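Local coordinates for thymocyte nuclear protein 1 (Leishmania major, PDB 2AR1) that is of unknown function but, as an EVE-domain protein of the PUA clan, may recognise nucleic acids, perhaps through modified bases, at residues 23-28 with 68-73; 48-53 with 110-115. All coordinates share one frame; numbering follows the deposited sequence.

Contact 1 (23-28 with 68-73); sequences LLKSEP and YHSNTK
Lys25 and Ser26 pair with Tyr68 and His69 as neighbouring parallel strands of the mixed EVE-domain sheet, 21-26 lying one place in from edge strand 151-154. Their backbone exchange has the parallel pattern: Leu24 O accepts from Tyr68 N at 2.9 Å, Tyr68 O from Ser26 N, and Ser26 O from Ser70 N at 3.0 Å, the last donor standing above the carbonyl plane. The pairing thus continues one residue past the strand that ends at His69.

Lys25 and Tyr68 send their side chains to one face of the sheet and lie side by side, with Lys25 CG 3.8 Å from Tyr68 CD1. Tyr68 swings its ring there by placing CG opposite the backbone N (chi1 -176°), while Leu23 CD2 approaches Tyr68 CB to 3.6 Å. Helix 142-145 covers this face through Leu143, and Lys25 NZ bonds to Arg147 O. Beyond the strands, the Glu27 carboxylate is stacked on the Asn71 amide, their planes 20° apart.

The other face carries Ser26 and His69, whose NE2 bonds to Ile33 N. That bond probably steadies the imidazole, onto which Pro28 presses: its CB sits 3.7 Å from the His69 ring centroid, almost squarely over the face.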
# COMPACT_ATOMS: atom_id res chain seq x y z
N LEU A 23 2.95 2.78 3.07
CA LEU A 23 2.55 1.40 3.19
C LEU A 23 1.13 1.25 2.62
O LEU A 23 0.19 1.98 3.04
CB LEU A 23 2.64 0.98 4.67
CG LEU A 23 2.26 -0.42 5.08
CD1 LEU A 23 2.96 -0.91 6.34
CD2 LEU A 23 0.76 -0.69 5.19
N LEU A 24 0.93 0.23 1.82
CA LEU A 24 -0.35 -0.06 1.22
C LEU A 24 -0.77 -1.44 1.68
O LEU A 24 -0.03 -2.44 1.48
CB LEU A 24 -0.25 0.02 -0.31
CG LEU A 24 -0.40 1.45 -0.86
CD1 LEU A 24 0.52 2.40 -0.15
CD2 LEU A 24 -0.11 1.45 -2.35
N LYS A 25 -1.96 -1.56 2.24
CA LYS A 25 -2.50 -2.84 2.71
C LYS A 25 -3.31 -3.50 1.59
O LYS A 25 -4.04 -2.81 0.85
CB LYS A 25 -3.42 -2.61 3.91
CG LYS A 25 -2.70 -2.18 5.14
CD LYS A 25 -3.63 -2.30 6.29
CE LYS A 25 -3.42 -1.27 7.31
NZ LYS A 25 -4.38 -1.67 8.43
N SER A 26 -3.18 -4.83 1.47
CA SER A 26 -3.96 -5.58 0.49
C SER A 26 -4.23 -6.92 1.08
O SER A 26 -3.34 -7.48 1.70
CB SER A 26 -3.24 -5.68 -0.87
OG SER A 26 -4.14 -6.15 -1.84
N GLU A 27 -5.43 -7.47 0.89
CA GLU A 27 -5.69 -8.82 1.42
C GLU A 27 -5.20 -9.82 0.36
O GLU A 27 -5.68 -9.80 -0.79
CB GLU A 27 -7.13 -9.02 1.73
CG GLU A 27 -7.62 -8.02 2.86
CD GLU A 27 -9.09 -8.16 3.24
OE1 GLU A 27 -9.81 -9.01 2.68
OE2 GLU A 27 -9.52 -7.39 4.14
N PRO A 28 -4.23 -10.67 0.73
CA PRO A 28 -3.63 -11.47 -0.37
C PRO A 28 -4.49 -12.49 -1.10
O PRO A 28 -4.10 -12.95 -2.16
CB PRO A 28 -2.49 -12.24 0.31
CG PRO A 28 -2.77 -12.21 1.72
CD PRO A 28 -3.58 -10.97 2.01
N TYR A 68 1.89 -4.60 2.01
CA TYR A 68 1.52 -5.23 3.27
C TYR A 68 0.33 -6.11 3.07
O TYR A 68 -0.71 -5.63 2.66
CB TYR A 68 1.21 -4.17 4.35
CG TYR A 68 0.91 -4.70 5.73
CD1 TYR A 68 -0.37 -5.09 6.06
CD2 TYR A 68 1.90 -4.84 6.69
CE1 TYR A 68 -0.69 -5.54 7.33
CE2 TYR A 68 1.61 -5.33 7.96
CZ TYR A 68 0.32 -5.72 8.26
OH TYR A 68 0.08 -6.21 9.52
N HIS A 69 0.49 -7.42 3.40
CA HIS A 69 -0.63 -8.34 3.43
C HIS A 69 -1.41 -8.27 4.74
O HIS A 69 -0.84 -8.49 5.83
CB HIS A 69 -0.13 -9.79 3.26
CG HIS A 69 0.35 -10.09 1.89
ND1 HIS A 69 0.93 -11.31 1.58
CD2 HIS A 69 0.33 -9.38 0.74
CE1 HIS A 69 1.21 -11.33 0.30
NE2 HIS A 69 0.84 -10.20 -0.25
N SER A 70 -2.70 -7.93 4.62
CA SER A 70 -3.61 -7.81 5.73
C SER A 70 -4.67 -8.89 5.73
O SER A 70 -4.89 -9.55 4.68
CB SER A 70 -4.28 -6.41 5.72
OG SER A 70 -4.91 -6.16 4.46
N ASN A 71 -5.27 -9.11 6.91
CA ASN A 71 -6.46 -9.94 7.02
C ASN A 71 -6.13 -11.34 6.46
O ASN A 71 -6.80 -11.89 5.57
CB ASN A 71 -7.62 -9.28 6.26
CG ASN A 71 -8.96 -9.97 6.53
OD1 ASN A 71 -9.59 -9.76 7.56
ND2 ASN A 71 -9.40 -10.81 5.58
N THR A 72 -5.07 -11.92 7.02
CA THR A 72 -4.58 -13.21 6.55
C THR A 72 -3.85 -13.92 7.68
O THR A 72 -3.58 -13.28 8.70
CB THR A 72 -3.65 -13.00 5.26
OG1 THR A 72 -3.30 -14.27 4.70
CG2 THR A 72 -2.36 -12.21 5.57
N LYS A 73 -3.49 -15.18 7.48
CA LYS A 73 -2.75 -15.96 8.47
C LYS A 73 -1.40 -15.37 8.85
O LYS A 73 -0.98 -15.48 9.99
CB LYS A 73 -2.52 -17.39 7.95
CG LYS A 73 -2.06 -18.41 9.02
CD LYS A 73 -2.05 -19.79 8.40
CE LYS A 73 -0.97 -19.94 7.32
NZ LYS A 73 -0.66 -21.40 7.09

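Contact 2 (48-53 with 110-115)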
# COMPACT_ATOMS: atom_id res chain seq x y z
N ARG A 48 -11.57 2.76 -0.02
CA ARG A 48 -12.84 3.43 0.30
C ARG A 48 -12.85 4.07 1.67
O ARG A 48 -13.88 4.20 2.31
CB ARG A 48 -14.03 2.49 0.16
CG ARG A 48 -14.11 1.89 -1.24
CD ARG A 48 -14.65 2.91 -2.21
NE ARG A 48 -14.79 2.41 -3.57
CZ ARG A 48 -13.86 2.56 -4.51
NH1 ARG A 48 -12.68 3.05 -4.20
NH2 ARG A 48 -14.02 2.04 -5.72
N ASN A 49 -11.67 4.47 2.10
CA ASN A 49 -11.47 5.26 3.31
C ASN A 49 -10.93 6.57 2.82
O ASN A 49 -9.98 6.65 2.08
CB ASN A 49 -10.47 4.56 4.22
CG ASN A 49 -10.09 5.35 5.44
OD1 ASN A 49 -9.05 5.98 5.44
ND2 ASN A 49 -10.86 5.25 6.48
N TYR A 50 -11.54 7.67 3.29
CA TYR A 50 -11.18 8.95 2.73
C TYR A 50 -9.76 9.47 3.11
O TYR A 50 -9.08 10.16 2.34
CB TYR A 50 -12.21 10.01 3.23
CG TYR A 50 -13.65 9.75 2.81
CD1 TYR A 50 -14.03 9.87 1.49
CD2 TYR A 50 -14.66 9.41 3.78
CE1 TYR A 50 -15.33 9.64 1.09
CE2 TYR A 50 -15.98 9.16 3.38
CZ TYR A 50 -16.31 9.28 2.03
OH TYR A 50 -17.61 9.05 1.63
N ALA A 51 -9.35 9.21 4.33
CA ALA A 51 -7.98 9.50 4.78
C ALA A 51 -7.00 8.76 3.90
O ALA A 51 -6.03 9.37 3.43
CB ALA A 51 -7.78 9.10 6.25
N ALA A 52 -7.25 7.47 3.63
CA ALA A 52 -6.37 6.71 2.73
C ALA A 52 -6.34 7.28 1.31
O ALA A 52 -5.29 7.33 0.61
CB ALA A 52 -6.82 5.32 2.72
N ARG A 53 -7.52 7.61 0.82
CA ARG A 53 -7.67 8.28 -0.46
C ARG A 53 -6.80 9.56 -0.54
O ARG A 53 -6.18 9.87 -1.58
CB ARG A 53 -9.15 8.62 -0.69
CG ARG A 53 -9.37 9.33 -2.04
CD ARG A 53 -10.51 10.21 -2.14
NE ARG A 53 -10.24 11.49 -1.52
CZ ARG A 53 -10.90 12.62 -1.76
NH1 ARG A 53 -11.90 12.68 -2.63
NH2 ARG A 53 -10.57 13.69 -1.09
N ASN A 110 -16.88 11.56 -8.76
CA ASN A 110 -16.31 10.34 -8.18
C ASN A 110 -15.31 10.73 -7.10
O ASN A 110 -14.25 11.26 -7.41
CB ASN A 110 -15.64 9.52 -9.26
CG ASN A 110 -15.18 8.19 -8.77
OD1 ASN A 110 -15.21 7.93 -7.56
ND2 ASN A 110 -14.74 7.32 -9.71
N PRO A 111 -15.62 10.49 -5.82
CA PRO A 111 -14.69 10.95 -4.82
C PRO A 111 -13.43 10.09 -4.74
O PRO A 111 -12.41 10.53 -4.24
CB PRO A 111 -15.49 10.86 -3.53
CG PRO A 111 -16.62 9.93 -3.78
CD PRO A 111 -16.78 9.79 -5.25
N TRP A 112 -13.52 8.87 -5.28
CA TRP A 112 -12.46 7.89 -5.10
C TRP A 112 -11.35 8.08 -6.15
O TRP A 112 -11.61 8.33 -7.35
CB TRP A 112 -13.04 6.48 -5.06
CG TRP A 112 -14.07 6.36 -4.01
CD1 TRP A 112 -15.38 6.12 -4.20
CD2 TRP A 112 -13.90 6.55 -2.59
NE1 TRP A 112 -16.05 6.12 -2.98
CE2 TRP A 112 -15.15 6.32 -1.98
CE3 TRP A 112 -12.79 6.78 -1.77
CZ2 TRP A 112 -15.35 6.38 -0.57
CZ3 TRP A 112 -12.99 6.87 -0.38
CH2 TRP A 112 -14.26 6.66 0.20
N LYS A 113 -10.12 8.01 -5.66
CA LYS A 113 -8.92 8.26 -6.46
C LYS A 113 -7.92 7.15 -6.26
O LYS A 113 -7.93 6.47 -5.20
CB LYS A 113 -8.28 9.60 -6.09
CG LYS A 113 -9.20 10.74 -6.10
CD LYS A 113 -9.73 11.06 -7.47
CE LYS A 113 -10.50 12.34 -7.37
NZ LYS A 113 -11.81 12.32 -8.09
N MET A 114 -7.05 6.93 -7.25
CA MET A 114 -6.05 5.90 -7.08
C MET A 114 -4.82 6.21 -7.92
O MET A 114 -4.90 6.81 -8.98
CB MET A 114 -6.60 4.56 -7.51
CG MET A 114 -6.92 4.45 -8.95
SD MET A 114 -7.87 3.02 -9.41
CE MET A 114 -8.03 3.23 -11.18
N VAL A 115 -3.68 5.76 -7.39
CA VAL A 115 -2.41 5.74 -8.12
C VAL A 115 -2.21 4.41 -8.82
O VAL A 115 -3.00 3.48 -8.65
CB VAL A 115 -1.20 6.04 -7.22
CG1 VAL A 115 -1.38 7.41 -6.52
CG2 VAL A 115 -1.06 4.99 -6.11
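Trp112 meets Arg48 across a broad, flat interface, the close-packed part of this contact. The arginine lies along one face of the indole: Arg48 CD is 3.5 Å from the centroid of the five-membered ring, a CH-pi contact, and the guanidinium follows, stacked at 16° to the ring plane with its CZ 4.1 Å from the same centroid, also a cation-pi interaction. A bend at chi2 (-77°) folds the arginine chain back over the ring. Backbone joins in at the six-membered end, where Arg48 O comes within 3.3 Å of Trp112 CH2.

Both flat groups are held by their polar atoms. Arg48 forms a salt bridge through NH1 with Asp90 and a hydrogen bond from NE to Tyr100 O, while Trp112 NE1 donates to Asp102, which probably limits how the guanidinium and the indole can turn. The paired segments are the start of helix 50-58, where Asn49 is the N-cap, its OD1 accepting from Ala52 N, and the approach to strand 113-128 of the EVE-domain sheet. An Asx turn leads into that strand, Asn110 OD1 accepting from Trp112 N at 3.0 Å.

Pro111 CG lies over the opposite face of the indole, where the fit is looser; Tyr50 is on that side too, slid off toward the six-membered end. Its exposed ring runs nearly parallel to the indole, at 12°, but the two scarcely overlap; Tyr50 CE1 to Trp112 CH2, at 3.3 Å, is their nearest approach. Farther along, Arg53 passes Pro111 and Lys113, its CG 3.9 Å from Lys113 N. The modelled hydrogen bond from Arg53 NH1 to Pro111 O is doubtful, that oxygen being too crowded. Lys113 NZ turns back to Asn110 O, 2.7 Å away, and to a salt bridge with Asp89.

How the contacts relate
From the N terminus the chain lays down strand 21-26, runs through helix 33-39 and edge strand 41-43, and reaches 48-53 at the start of helix 50-58. Strand 64-69 then settles parallel to the first strand, so contact 1 closes a loop of 39 residues. The chain continues through strand 76-89 to 110-115, where contact 2 closes a second loop, of 56 residues. The two closures cross rather than nest: 48-53 lies inside the first loop and 68-73 inside the second. Contact 1 joins two adjacent strands within the sheet, whereas contact 2 ties a helix to the entry of strand 113-128, two places from strand 64-69. Their centres are about 18 Å apart.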